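Local coordinates for protein cell division GTPase FtsZ, diverged (Clostridium botulinum C, PDB 3V3T) that is a diverged member of the tubulin/FtsZ family, with a Rossmann-like N-terminal domain followed by a TubZ-type C-terminal domain, at residues 34-38 against 39-43; 77-80 against 81-85; 116-119 against 120-123; 152-155 against 156-159. The protein carries 1 engineered substitution. One frame throughout, in Å; residues are numbered along the deposited sequence.

The four contacts are all local, at a strand-to-helix junction, along a helix and round two turns of the Rossmann-like domain, and each meets the next in chain order. Contact 1 touches contact 2 where Ile35 CD1 meets Ile78 CG2 at 3.7 Å. Contacts 2 and 3 meet at several points: Met83 SD lies 3.4 Å from Lys121 CE, while Ile79 and Met83 both pack on the Tyr118 ring. Contact 3 reaches contact 4 through Phe123 O, 3.3 Å from Ile159 CB. The ends of the series, contacts 1 and 4, have centres 28 Å apart and do not touch. Contacts 1 and 3 both reach the same central sheet, with nearest atoms about 11 Å apart.

Contact 1: residues 34-38 against 39-43; sequences FINTS and KKDLD
Asn36 and Asp41 meet obliquely where the strand gives way to the helix, with the amide and carboxylate planes turned 43° apart. The amide nitrogen does the touching: Asn36 ND2 sits 3.3 Å from Asp41 CB and gives a weak, bent hydrogen bond of 3.5 Å to Asp41 OD2. The carboxylate's stronger partner is Gln14, whose NE2 donates to Asp41 OD1. The other end of the Asn36 amide is held more firmly. Asn36 OD1 accepts from Ser38 N at 3.0 Å, with the donor well above the carbonyl plane, and so closes an Asx turn that fixes the rotation of the amide. Ser38 is the N-cap of helix 39-43. Its hydroxyl, swung away from its own backbone N (chi1 159°), accepts from Asp41 N across 3.0 Å in a nearly straight bond. A capping box would send the Ser38 amide to Asp41, but here that N-H is spent on Asn36. Lys40 curls back over the cap, and its CE comes to 3.2 Å from Ser38 OG. Helical bonding begins at once, with Leu42 N donating to Ser38 O at 3.3 Å. Next to the polar cap, Leu42 CD2 lies alongside the strand, 3.6 Å from Asn36 CB and also against Phe34 CB, whose ring leads away from the helix. In the beta-alpha-beta unit 31-36, 39-43, 51-53, the Phe34 ring packs on Val20 and Leu24 of helix 14-26, and Lys39 and Leu42 reach across to His53 of strand 51-53.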
ATOM      1  N   PHE A  34       3.449 -15.034  -3.848  1.00 39.64           N
ATOM      2  CA  PHE A  34       2.180 -14.720  -4.498  1.00 35.70           C
ATOM      3  C   PHE A  34       1.145 -15.779  -4.156  1.00 40.09           C
ATOM      4  O   PHE A  34       1.377 -16.971  -4.337  1.00 45.67           O
ATOM      5  CB  PHE A  34       2.350 -14.622  -5.997  1.00 30.43           C
ATOM      6  CG  PHE A  34       3.261 -13.508  -6.441  1.00 36.71           C
ATOM      7  CD1 PHE A  34       2.747 -12.383  -7.068  1.00 33.72           C
ATOM      8  CD2 PHE A  34       4.627 -13.607  -6.274  1.00 31.05           C
ATOM      9  CE1 PHE A  34       3.583 -11.379  -7.505  1.00 33.20           C
ATOM     10  CE2 PHE A  34       5.467 -12.612  -6.706  1.00 36.18           C
ATOM     11  CZ  PHE A  34       4.946 -11.489  -7.320  1.00 31.61           C
ATOM     12  N   ILE A  35       0.003 -15.332  -3.661  1.00 35.48           N
ATOM     13  CA  ILE A  35      -1.027 -16.241  -3.199  1.00 33.71           C
ATOM     14  C   ILE A  35      -2.268 -16.037  -4.038  1.00 42.84           C
ATOM     15  O   ILE A  35      -2.672 -14.896  -4.289  1.00 42.43           O
ATOM     16  CB  ILE A  35      -1.357 -15.953  -1.723  1.00 35.06           C
ATOM     17  CG1 ILE A  35      -0.157 -16.307  -0.840  1.00 35.77           C
ATOM     18  CG2 ILE A  35      -2.600 -16.703  -1.287  1.00 30.87           C
ATOM     19  CD1 ILE A  35       0.021 -15.377   0.369  1.00 39.30           C
ATOM     20  N   ASN A  36      -2.878 -17.135  -4.480  1.00 40.83           N
ATOM     21  CA  ASN A  36      -4.038 -17.028  -5.358  1.00 40.98           C
ATOM     22  C   ASN A  36      -4.855 -18.324  -5.454  1.00 48.08           C
ATOM     23  O   ASN A  36      -4.316 -19.423  -5.328  1.00 48.86           O
ATOM     24  CB  ASN A  36      -3.577 -16.594  -6.758  1.00 42.26           C
ATOM     25  CG  ASN A  36      -4.631 -15.785  -7.511  1.00 44.21           C
ATOM     26  OD1 ASN A  36      -5.836 -15.963  -7.324  1.00 42.74           O
ATOM     27  ND2 ASN A  36      -4.169 -14.887  -8.374  1.00 44.58           N
ATOM     28  N   THR A  37      -6.157 -18.177  -5.679  1.00 52.28           N
ATOM     29  CA  THR A  37      -7.016 -19.304  -6.021  1.00 56.07           C
ATOM     30  C   THR A  37      -6.829 -19.716  -7.484  1.00 55.36           C
ATOM     31  O   THR A  37      -7.065 -20.862  -7.844  1.00 49.31           O
ATOM     32  CB  THR A  37      -8.503 -18.986  -5.763  1.00 54.45           C
ATOM     33  OG1 THR A  37      -8.826 -17.703  -6.321  1.00 50.53           O
ATOM     34  CG2 THR A  37      -8.787 -18.952  -4.273  1.00 55.45           C
ATOM     35  N   SER A  38      -6.387 -18.782  -8.321  1.00 56.14           N
ATOM     36  CA  SER A  38      -6.248 -19.045  -9.755  1.00 57.04           C
ATOM     37  C   SER A  38      -4.835 -19.455 -10.154  1.00 59.90           C
ATOM     38  O   SER A  38      -3.889 -18.679  -9.986  1.00 61.66           O
ATOM     39  CB  SER A  38      -6.654 -17.807 -10.558  1.00 59.99           C
ATOM     40  OG  SER A  38      -6.093 -17.837 -11.862  1.00 59.73           O
ATOM     41  N   LYS A  39      -4.695 -20.657 -10.708  1.00 57.76           N
ATOM     42  CA  LYS A  39      -3.392 -21.137 -11.150  1.00 58.50           C
ATOM     43  C   LYS A  39      -2.922 -20.384 -12.395  1.00 58.21           C
ATOM     44  O   LYS A  39      -1.744 -20.019 -12.511  1.00 53.27           O
ATOM     45  CB  LYS A  39      -3.420 -22.647 -11.407  1.00 73.50           C
ATOM     46  CG  LYS A  39      -2.032 -23.265 -11.525  1.00 85.08           C
ATOM     47  CD  LYS A  39      -1.140 -22.824 -10.366  1.00 92.03           C
ATOM     48  CE  LYS A  39       0.333 -23.148 -10.615  1.00 98.21           C
ATOM     49  NZ  LYS A  39       1.245 -22.492  -9.620  1.00 93.99           N
ATOM     50  N   LYS A  40      -3.850 -20.147 -13.318  1.00 59.94           N
ATOM     51  CA  LYS A  40      -3.571 -19.336 -14.500  1.00 56.90           C
ATOM     52  C   LYS A  40      -2.901 -18.014 -14.115  1.00 61.48           C
ATOM     53  O   LYS A  40      -1.883 -17.635 -14.702  1.00 67.88           O
ATOM     54  CB  LYS A  40      -4.859 -19.076 -15.289  1.00 65.60           C
ATOM     55  CG  LYS A  40      -5.616 -20.350 -15.666  1.00 86.77           C
ATOM     56  CD  LYS A  40      -7.109 -20.255 -15.335  1.00 96.16           C
ATOM     57  CE  LYS A  40      -7.364 -19.958 -13.846  1.00 91.24           C
ATOM     58  NZ  LYS A  40      -7.074 -21.114 -12.942  1.00 87.94           N
ATOM     59  N   ASP A  41      -3.462 -17.321 -13.121  1.00 54.07           N
ATOM     60  CA  ASP A  41      -2.893 -16.053 -12.664  1.00 55.54           C
ATOM     61  C   ASP A  41      -1.461 -16.205 -12.148  1.00 51.68           C
ATOM     62  O   ASP A  41      -0.570 -15.451 -12.542  1.00 48.54           O
ATOM     63  CB  ASP A  41      -3.765 -15.409 -11.583  1.00 57.82           C
ATOM     64  CG  ASP A  41      -5.051 -14.811 -12.140  1.00 63.96           C
ATOM     65  OD1 ASP A  41      -5.139 -14.597 -13.371  1.00 62.97           O
ATOM     66  OD2 ASP A  41      -5.970 -14.540 -11.335  1.00 63.77           O
ATOM     67  N   LEU A  42      -1.252 -17.168 -11.254  1.00 50.43           N
ATOM     68  CA  LEU A  42       0.090 -17.469 -10.750  1.00 51.62           C
ATOM     69  C   LEU A  42       1.046 -17.812 -11.889  1.00 56.24           C
ATOM     70  O   LEU A  42       2.172 -17.325 -11.930  1.00 55.57           O
ATOM     71  CB  LEU A  42       0.050 -18.624  -9.748  1.00 45.56           C
ATOM     72  CG  LEU A  42      -0.767 -18.311  -8.498  1.00 47.45           C
ATOM     73  CD1 LEU A  42      -0.776 -19.502  -7.551  1.00 52.46           C
ATOM     74  CD2 LEU A  42      -0.202 -17.077  -7.817  1.00 46.01           C
ATOM     75  N   ASP A  43       0.587 -18.647 -12.815  1.00 61.98           N
ATOM     76  CA  ASP A  43       1.426 -19.073 -13.931  1.00 70.52           C
ATOM     77  C   ASP A  43       1.790 -17.921 -14.855  1.00 63.81           C
ATOM     78  O   ASP A  43       2.807 -17.967 -15.549  1.00 63.33           O
ATOM     79  CB  ASP A  43       0.748 -20.188 -14.735  1.00 79.92           C
ATOM     80  CG  ASP A  43       0.841 -21.537 -14.049  1.00 86.56           C
ATOM     81  OD1 ASP A  43       1.812 -21.744 -13.289  1.00 90.00           O
ATOM     82  OD2 ASP A  43      -0.052 -22.389 -14.266  1.00 85.31           O
TER

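Contact 2: residues 77-80 against 81-85; sequences QIIA and QIMEK
Ile79 and Met83, one helical turn apart, form the apolar link of this contact, with Ile79 CG2 at 4.3 Å from Met83 CG. The tighter touch is to the backbone. Met83 CG, lying beside its own backbone N (chi1 -62°), is 3.2 Å from Ile79 O, the same carbonyl that accepts the hydrogen bond from Met83 N. Gln81 does the same: its CG sits 3.2 Å from Gln77 O, and Gln81 N donates to that oxygen at 2.8 Å. Ile82 lays CG1 at 3.4 Å from Ile78 O in like fashion, so three side chains rise close past the carbonyls of the preceding turn. These residues belong to helix 75-85, which covers part of the sheet of the Rossmann-like domain beside helix 101-117. Ile78 and Ile79 press on Ile110, Ile79 also on Leu113 and Ala114, and Ile82 rests on Leu33 of strand 31-36. On the solvent side there is little to grip. Ala80 offers just its methyl group, and Gln77 extends outward, although its OE1 has a weak hydrogen bond with Tyr52 OH. Glu84 is tied in by its backbone, Glu84 N donating to Ala80 O at 2.7 Å, but its side chain, with CG opposite the backbone N (chi1 171°), runs extended away from the earlier turn. Hydrogen bonding thins out at this end of the helix, where Gln81 O receives weak bonds from both Glu84 N and Lys85 N, each 3.3 Å long.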
ATOM      1  N   GLN A  77      -1.556 -22.716   6.828  1.00 67.48           N
ATOM      2  CA  GLN A  77      -0.545 -23.156   5.876  1.00 71.59           C
ATOM      3  C   GLN A  77       0.009 -21.938   5.138  1.00 67.57           C
ATOM      4  O   GLN A  77       1.216 -21.805   4.951  1.00 69.90           O
ATOM      5  CB  GLN A  77      -1.115 -24.157   4.873  1.00 80.72           C
ATOM      6  CG  GLN A  77      -1.399 -25.533   5.443  1.00 96.57           C
ATOM      7  CD  GLN A  77      -1.214 -26.633   4.408  1.00110.85           C
ATOM      8  OE1 GLN A  77      -0.672 -26.394   3.325  1.00113.10           O
ATOM      9  NE2 GLN A  77      -1.662 -27.845   4.737  1.00116.42           N
ATOM     10  N   ILE A  78      -0.879 -21.046   4.724  1.00 49.87           N
ATOM     11  CA  ILE A  78      -0.455 -19.868   3.991  1.00 55.16           C
ATOM     12  C   ILE A  78       0.543 -19.053   4.808  1.00 55.01           C
ATOM     13  O   ILE A  78       1.626 -18.704   4.337  1.00 55.34           O
ATOM     14  CB  ILE A  78      -1.651 -18.977   3.621  1.00 55.92           C
ATOM     15  CG1 ILE A  78      -2.601 -19.725   2.675  1.00 54.87           C
ATOM     16  CG2 ILE A  78      -1.164 -17.655   3.009  1.00 48.85           C
ATOM     17  CD1 ILE A  78      -3.690 -18.845   2.078  1.00 54.20           C
ATOM     18  N   ILE A  79       0.164 -18.752   6.041  1.00 55.25           N
ATOM     19  CA  ILE A  79       1.021 -17.992   6.932  1.00 52.82           C
ATOM     20  C   ILE A  79       2.350 -18.710   7.123  1.00 53.48           C
ATOM     21  O   ILE A  79       3.404 -18.075   7.130  1.00 54.10           O
ATOM     22  CB  ILE A  79       0.315 -17.715   8.286  1.00 54.78           C
ATOM     23  CG1 ILE A  79      -0.768 -16.644   8.093  1.00 49.81           C
ATOM     24  CG2 ILE A  79       1.308 -17.266   9.337  1.00 44.73           C
ATOM     25  CD1 ILE A  79      -1.791 -16.593   9.197  1.00 51.49           C
ATOM     26  N   ALA A  80       2.298 -20.035   7.251  1.00 53.27           N
ATOM     27  CA  ALA A  80       3.510 -20.855   7.383  1.00 62.95           C
ATOM     28  C   ALA A  80       4.416 -20.805   6.147  1.00 63.64           C
ATOM     29  O   ALA A  80       5.636 -20.819   6.272  1.00 69.28           O
ATOM     30  CB  ALA A  80       3.155 -22.315   7.731  1.00 59.71           C
ATOM     31  N   GLN A  81       3.822 -20.761   4.958  1.00 62.27           N
ATOM     32  CA  GLN A  81       4.601 -20.598   3.734  1.00 62.72           C
ATOM     33  C   GLN A  81       5.447 -19.339   3.846  1.00 59.86           C
ATOM     34  O   GLN A  81       6.654 -19.365   3.629  1.00 67.62           O
ATOM     35  CB  GLN A  81       3.688 -20.489   2.512  1.00 67.84           C
ATOM     36  CG  GLN A  81       2.843 -21.717   2.239  1.00 76.38           C
ATOM     37  CD  GLN A  81       3.683 -22.917   1.874  1.00 88.11           C
ATOM     38  OE1 GLN A  81       4.778 -22.774   1.331  1.00 90.52           O
ATOM     39  NE2 GLN A  81       3.180 -24.109   2.178  1.00 91.40           N
ATOM     40  N   ILE A  82       4.801 -18.233   4.196  1.00 55.24           N
ATOM     41  CA  ILE A  82       5.493 -16.959   4.323  1.00 55.40           C
ATOM     42  C   ILE A  82       6.620 -17.046   5.340  1.00 64.62           C
ATOM     43  O   ILE A  82       7.731 -16.574   5.095  1.00 66.06           O
ATOM     44  CB  ILE A  82       4.529 -15.837   4.743  1.00 47.85           C
ATOM     45  CG1 ILE A  82       3.348 -15.768   3.775  1.00 43.16           C
ATOM     46  CG2 ILE A  82       5.266 -14.501   4.804  1.00 46.86           C
ATOM     47  CD1 ILE A  82       2.282 -14.772   4.167  1.00 37.86           C
ATOM     48  N   MET A  83       6.326 -17.660   6.479  1.00 71.80           N
ATOM     49  CA  MET A  83       7.267 -17.700   7.590  1.00 72.07           C
ATOM     50  C   MET A  83       8.372 -18.727   7.397  1.00 74.33           C
ATOM     51  O   MET A  83       9.461 -18.587   7.947  1.00 80.33           O
ATOM     52  CB  MET A  83       6.527 -17.943   8.902  1.00 69.76           C
ATOM     53  CG  MET A  83       5.544 -16.833   9.235  1.00 64.40           C
ATOM     54  SD  MET A  83       6.351 -15.236   9.130  1.00 73.40           S
ATOM     55  CE  MET A  83       4.962 -14.102   9.248  1.00 42.38           C
ATOM     56  N   GLU A  84       8.101 -19.761   6.616  1.00 80.61           N
ATOM     57  CA  GLU A  84       9.132 -20.752   6.342  1.00 93.22           C
ATOM     58  C   GLU A  84      10.252 -20.089   5.562  1.00 87.71           C
ATOM     59  O   GLU A  84      11.410 -20.063   5.995  1.00 87.63           O
ATOM     60  CB  GLU A  84       8.570 -21.920   5.533  1.00101.05           C
ATOM     61  CG  GLU A  84       9.638 -22.875   5.024  1.00110.08           C
ATOM     62  CD  GLU A  84       9.093 -23.903   4.052  1.00116.62           C
ATOM     63  OE1 GLU A  84       8.958 -23.574   2.854  1.00115.65           O
ATOM     64  OE2 GLU A  84       8.806 -25.042   4.484  1.00121.40           O
ATOM     65  N   LYS A  85       9.880 -19.530   4.415  1.00 75.30           N
ATOM     66  CA  LYS A  85      10.841 -18.994   3.461  1.00 73.17           C
ATOM     67  C   LYS A  85      11.413 -17.646   3.889  1.00 62.73           C
ATOM     68  O   LYS A  85      12.592 -17.368   3.674  1.00 65.86           O
ATOM     69  CB  LYS A  85      10.180 -18.876   2.087  1.00 81.91           C
ATOM     70  CG  LYS A  85       9.476 -20.155   1.650  1.00 93.43           C
ATOM     71  CD  LYS A  85       8.803 -19.992   0.299  1.00 96.11           C
ATOM     72  CE  LYS A  85       8.321 -21.331  -0.234  1.00100.15           C
ATOM     73  NZ  LYS A  85       7.785 -21.207  -1.617  1.00100.66           N
TER

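Contact 3: residues 116-119 against 120-123; sequences QMYP and NKHF
Tyr118 O is the polar atom round which the turn gathers. Lys121 N donates to it at 3.1 Å, with an N-H...O angle of 150°, from a position well above the carbonyl plane. The Phe123 ring meets the same oxygen edge-on, with CE2 3.5 Å away and the oxygen close to the ring plane, so the carbonyl is approached both by an amide and by an aromatic edge. The backbone bond closes a type I beta turn from Tyr118 to Lys121, with Pro119 and Asn120 at its two exposed corners; the ring of Pro119 holds the first corner in a phi that suits the turn. Tyr118 itself has left helical geometry, and its side chain runs alongside that of Lys121, the two pointing the same way. Tyr118 CB touches Lys121 CG at 4.1 Å, and farther out Lys121 CE comes obliquely to the tyrosine ring, 4.1 Å from CD1. The lysine chain stays extended until its last bond, where a bend (chi4 -63°) turns the ammonium group aside; NZ is held by the backbone oxygens of Ser87 and Cys89. On the inner side Phe123 CZ reaches Tyr118 CB at 4.2 Å, and the buried side chain also packs on Leu111 and Ala114 of helix 101-117 and on Val92 and Phe94 of strand 91-97. The tight turn thus makes the helix-to-strand return of a beta-alpha-beta crossover, leading from helix 101-117 into strand 122-129, as is characteristic of the Rossmann-like domain of tubulin and FtsZ relatives.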
ATOM      1  N   GLN A 116      -1.824 -11.676  14.980  1.00 42.01           N
ATOM      2  CA  GLN A 116      -1.939 -12.292  16.302  1.00 49.42           C
ATOM      3  C   GLN A 116      -0.828 -13.309  16.531  1.00 51.65           C
ATOM      4  O   GLN A 116      -0.304 -13.423  17.638  1.00 56.05           O
ATOM      5  CB  GLN A 116      -3.312 -12.950  16.526  1.00 49.98           C
ATOM      6  CG  GLN A 116      -4.495 -11.984  16.595  1.00 46.68           C
ATOM      7  CD  GLN A 116      -4.264 -10.804  17.536  1.00 53.28           C
ATOM      8  OE1 GLN A 116      -4.571  -9.656  17.194  1.00 55.51           O
ATOM      9  NE2 GLN A 116      -3.733 -11.081  18.728  1.00 52.41           N
ATOM     10  N   MET A 117      -0.465 -14.045  15.481  1.00 46.74           N
ATOM     11  CA  MET A 117       0.521 -15.118  15.615  1.00 49.44           C
ATOM     12  C   MET A 117       1.950 -14.604  15.683  1.00 52.52           C
ATOM     13  O   MET A 117       2.813 -15.247  16.267  1.00 57.62           O
ATOM     14  CB  MET A 117       0.401 -16.118  14.464  1.00 49.78           C
ATOM     15  CG  MET A 117      -0.895 -16.913  14.438  1.00 53.74           C
ATOM     16  SD  MET A 117      -1.005 -17.899  12.933  1.00 66.41           S
ATOM     17  CE  MET A 117       0.304 -19.094  13.218  1.00 60.33           C
ATOM     18  N   TYR A 118       2.207 -13.454  15.066  1.00 47.66           N
ATOM     19  CA  TYR A 118       3.554 -12.896  15.053  1.00 42.60           C
ATOM     20  C   TYR A 118       3.558 -11.442  15.485  1.00 48.55           C
ATOM     21  O   TYR A 118       3.778 -10.547  14.669  1.00 52.77           O
ATOM     22  CB  TYR A 118       4.181 -13.067  13.673  1.00 39.24           C
ATOM     23  CG  TYR A 118       4.310 -14.517  13.326  1.00 45.64           C
ATOM     24  CD1 TYR A 118       5.432 -15.238  13.709  1.00 51.49           C
ATOM     25  CD2 TYR A 118       3.292 -15.189  12.665  1.00 47.66           C
ATOM     26  CE1 TYR A 118       5.547 -16.585  13.426  1.00 48.86           C
ATOM     27  CE2 TYR A 118       3.400 -16.548  12.383  1.00 51.60           C
ATOM     28  CZ  TYR A 118       4.535 -17.235  12.766  1.00 50.43           C
ATOM     29  OH  TYR A 118       4.670 -18.577  12.489  1.00 58.67           O
ATOM     30  N   PRO A 119       3.344 -11.213  16.786  1.00 52.37           N
ATOM     31  CA  PRO A 119       3.141  -9.888  17.383  1.00 54.00           C
ATOM     32  C   PRO A 119       4.374  -8.994  17.233  1.00 55.42           C
ATOM     33  O   PRO A 119       4.236  -7.766  17.243  1.00 55.35           O
ATOM     34  CB  PRO A 119       2.896 -10.197  18.871  1.00 61.79           C
ATOM     35  CG  PRO A 119       2.783 -11.705  18.977  1.00 59.83           C
ATOM     36  CD  PRO A 119       3.513 -12.262  17.806  1.00 59.60           C
ATOM     37  N   ASN A 120       5.550  -9.607  17.091  1.00 55.08           N
ATOM     38  CA  ASN A 120       6.806  -8.869  16.952  1.00 56.05           C
ATOM     39  C   ASN A 120       7.162  -8.434  15.524  1.00 53.95           C
ATOM     40  O   ASN A 120       8.061  -7.604  15.329  0.82 46.86           O
ATOM     41  CB  ASN A 120       7.960  -9.658  17.572  1.00 70.27           C
ATOM     42  CG  ASN A 120       7.912  -9.653  19.089  1.00 82.30           C
ATOM     43  OD1 ASN A 120       7.604  -8.628  19.704  1.00 82.56           O
ATOM     44  ND2 ASN A 120       8.202 -10.801  19.702  1.00 80.81           N
ATOM     45  N   LYS A 121       6.466  -8.983  14.531  1.00 46.28           N
ATOM     46  CA  LYS A 121       6.636  -8.500  13.163  1.00 44.83           C
ATOM     47  C   LYS A 121       5.737  -7.297  12.896  1.00 36.61           C
ATOM     48  O   LYS A 121       4.716  -7.114  13.562  1.00 38.78           O
ATOM     49  CB  LYS A 121       6.356  -9.609  12.135  1.00 47.78           C
ATOM     50  CG  LYS A 121       7.314 -10.795  12.228  1.00 60.74           C
ATOM     51  CD  LYS A 121       7.130 -11.759  11.059  1.00 64.11           C
ATOM     52  CE  LYS A 121       7.944 -13.044  11.242  1.00 58.06           C
ATOM     53  NZ  LYS A 121       9.422 -12.812  11.284  1.00 59.05           N
ATOM     54  N   HIS A 122       6.133  -6.471  11.933  1.00 30.33           N
ATOM     55  CA  HIS A 122       5.291  -5.370  11.492  0.51 29.49           C
ATOM     56  C   HIS A 122       4.500  -5.759  10.253  1.00 28.49           C
ATOM     57  O   HIS A 122       5.028  -6.394   9.339  0.76 30.44           O
ATOM     58  CB  HIS A 122       6.089  -4.101  11.190  0.51 30.48           C
ATOM     59  CG  HIS A 122       5.228  -2.987  10.687  0.51 34.16           C
ATOM     60  ND1 HIS A 122       4.458  -2.209  11.524  0.51 35.81           N
ATOM     61  CD2 HIS A 122       4.956  -2.568   9.428  0.51 27.66           C
ATOM     62  CE1 HIS A 122       3.773  -1.339  10.804  0.51 26.24           C
ATOM     63  NE2 HIS A 122       4.056  -1.536   9.531  0.51 20.55           N
ATOM     64  N   PHE A 123       3.218  -5.398  10.244  1.00 26.87           N
ATOM     65  CA  PHE A 123       2.341  -5.735   9.127  1.00 24.53           C
ATOM     66  C   PHE A 123       1.795  -4.511   8.437  1.00 29.14           C
ATOM     67  O   PHE A 123       1.457  -3.513   9.076  1.00 26.94           O
ATOM     68  CB  PHE A 123       1.194  -6.652   9.558  1.00 30.88           C
ATOM     69  CG  PHE A 123       1.651  -8.014   9.974  1.00 36.68           C
ATOM     70  CD1 PHE A 123       1.807  -9.019   9.042  1.00 36.31           C
ATOM     71  CD2 PHE A 123       1.963  -8.278  11.290  1.00 35.26           C
ATOM     72  CE1 PHE A 123       2.247 -10.266   9.422  1.00 34.75           C
ATOM     73  CE2 PHE A 123       2.403  -9.524  11.672  1.00 33.67           C
ATOM     74  CZ  PHE A 123       2.543 -10.519  10.732  1.00 35.62           C
TER

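Contact 4: residues 152-155 against 156-159; sequences STNE and GKDI
Asp158 N donates to Thr153 O at 3.0 Å, with an N-H...O angle of 151°, and Lys157 N gives a straighter bond of 3.2 Å to Asn154 O, meeting that oxygen from well above its carbonyl plane. Gly156 N faces two acceptors at once, Thr153 O and Thr153 OG1, each at 3.0 Å, and shares its N-H between them in bent, weak bonds. The threonine hydroxyl can serve there because chi1 of 63° folds it back over its own backbone; it is also hydrogen-bonded to Ile149 O, in the last turns of the preceding helix. The bond from Lys157 N to Asn154 O closes a type I' beta turn from Asn154 to Lys157, in which Glu155 and Gly156 both have positive phi, the glycine at 91°. This reversal carries the chain from helix 136-152 into strand 160-165, which runs parallel to strand 122-129 beside it in the mixed sheet. Outside the turn, Lys157 lies across Asn154, its CG 3.3 Å from Asn154 O, and both residues are exposed. The Asp158 carboxylate tucks against the Thr153 peptide, with OD2 3.5 Å from Thr153 C, and makes a salt bridge with Lys115, whose NZ also binds Ser152 O. On the buried side Thr153 CG2 packs on Ile159 CG2 at 3.7 Å, and Ile159 continues the apolar contact toward Ile149, Phe123 and Phe125.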
ATOM      1  N   SER A 152     -10.190  -5.748  12.489  1.00 31.72           N
ATOM      2  CA  SER A 152      -9.094  -6.620  12.924  1.00 32.56           C
ATOM      3  C   SER A 152      -7.792  -5.915  13.289  1.00 35.11           C
ATOM      4  O   SER A 152      -6.851  -6.567  13.732  1.00 38.87           O
ATOM      5  CB  SER A 152      -8.774  -7.633  11.825  1.00 36.49           C
ATOM      6  OG  SER A 152      -9.878  -8.489  11.588  1.00 49.22           O
ATOM      7  N   THR A 153      -7.723  -4.602  13.087  1.00 35.49           N
ATOM      8  CA  THR A 153      -6.470  -3.872  13.258  1.00 25.83           C
ATOM      9  C   THR A 153      -6.682  -2.623  14.092  1.00 35.11           C
ATOM     10  O   THR A 153      -5.937  -1.637  13.953  1.00 30.01           O
ATOM     11  CB  THR A 153      -5.911  -3.405  11.910  1.00 33.13           C
ATOM     12  OG1 THR A 153      -6.835  -2.492  11.302  1.00 26.69           O
ATOM     13  CG2 THR A 153      -5.669  -4.574  10.974  1.00 22.47           C
ATOM     14  N   ASN A 154      -7.714  -2.650  14.931  1.00 32.84           N
ATOM     15  CA  ASN A 154      -8.070  -1.492  15.744  0.52 37.84           C
ATOM     16  C   ASN A 154      -8.223  -0.241  14.887  1.00 40.64           C
ATOM     17  O   ASN A 154      -7.616   0.789  15.166  1.00 37.69           O
ATOM     18  CB  ASN A 154      -7.024  -1.247  16.836  0.52 40.82           C
ATOM     19  CG  ASN A 154      -7.503  -0.254  17.895  0.52 47.21           C
ATOM     20  OD1 ASN A 154      -8.702   0.023  18.013  0.52 49.59           O
ATOM     21  ND2 ASN A 154      -6.563   0.284  18.670  0.52 44.22           N
ATOM     22  N   GLU A 155      -9.032  -0.341  13.838  1.00 37.16           N
ATOM     23  CA  GLU A 155      -9.290   0.786  12.948  1.00 31.12           C
ATOM     24  C   GLU A 155      -7.999   1.278  12.309  1.00 31.13           C
ATOM     25  O   GLU A 155      -7.826   2.465  12.075  1.00 39.00           O
ATOM     26  CB  GLU A 155      -9.966   1.928  13.705  1.00 34.17           C
ATOM     27  CG  GLU A 155     -11.117   1.492  14.601  1.00 51.07           C
ATOM     28  CD  GLU A 155     -12.253   0.827  13.832  1.00 72.52           C
ATOM     29  OE1 GLU A 155     -12.723   1.413  12.831  1.00 82.73           O
ATOM     30  OE2 GLU A 155     -12.681  -0.280  14.230  1.00 75.90           O
ATOM     31  N   GLY A 156      -7.082   0.366  12.038  1.00 30.46           N
ATOM     32  CA  GLY A 156      -5.895   0.723  11.285  1.00 25.36           C
ATOM     33  C   GLY A 156      -4.721   1.151  12.138  1.00 32.07           C
ATOM     34  O   GLY A 156      -3.682   1.515  11.596  1.00 29.83           O
ATOM     35  N   LYS A 157      -4.880   1.111  13.465  1.00 31.94           N
ATOM     36  CA  LYS A 157      -3.789   1.456  14.374  1.00 28.00           C
ATOM     37  C   LYS A 157      -2.705   0.377  14.520  1.00 35.72           C
ATOM     38  O   LYS A 157      -1.602   0.684  14.961  1.00 38.91           O
ATOM     39  CB  LYS A 157      -4.320   1.817  15.768  1.00 36.33           C
ATOM     40  CG  LYS A 157      -5.276   3.003  15.816  1.00 38.24           C
ATOM     41  CD  LYS A 157      -5.734   3.264  17.255  1.00 53.13           C
ATOM     42  CE  LYS A 157      -7.019   4.089  17.304  1.00 61.56           C
ATOM     43  NZ  LYS A 157      -6.914   5.346  16.505  1.00 69.85           N
ATOM     44  N   ASP A 158      -3.000  -0.873  14.166  1.00 32.05           N
ATOM     45  CA  ASP A 158      -2.027  -1.955  14.369  1.00 32.38           C
ATOM     46  C   ASP A 158      -1.171  -2.266  13.131  1.00 37.12           C
ATOM     47  O   ASP A 158      -0.253  -3.100  13.178  1.00 35.28           O
ATOM     48  CB  ASP A 158      -2.726  -3.243  14.826  1.00 38.08           C
ATOM     49  CG  ASP A 158      -3.424  -3.095  16.168  1.00 46.42           C
ATOM     50  OD1 ASP A 158      -2.988  -2.247  16.982  1.00 47.52           O
ATOM     51  OD2 ASP A 158      -4.412  -3.832  16.404  1.00 54.40           O
ATOM     52  N   ILE A 159      -1.476  -1.611  12.020  1.00 29.61           N
ATOM     53  CA  ILE A 159      -0.793  -1.896  10.769  1.00 26.74           C
ATOM     54  C   ILE A 159      -0.528  -0.600  10.025  1.00 27.88           C
ATOM     55  O   ILE A 159      -1.101   0.442  10.336  1.00 31.80           O
ATOM     56  CB  ILE A 159      -1.644  -2.795   9.845  1.00 26.88           C
ATOM     57  CG1 ILE A 159      -2.924  -2.077   9.430  1.00 24.87           C
ATOM     58  CG2 ILE A 159      -1.972  -4.149  10.519  1.00 31.05           C
ATOM     59  CD1 ILE A 159      -3.590  -2.698   8.182  1.00 22.09           C
TER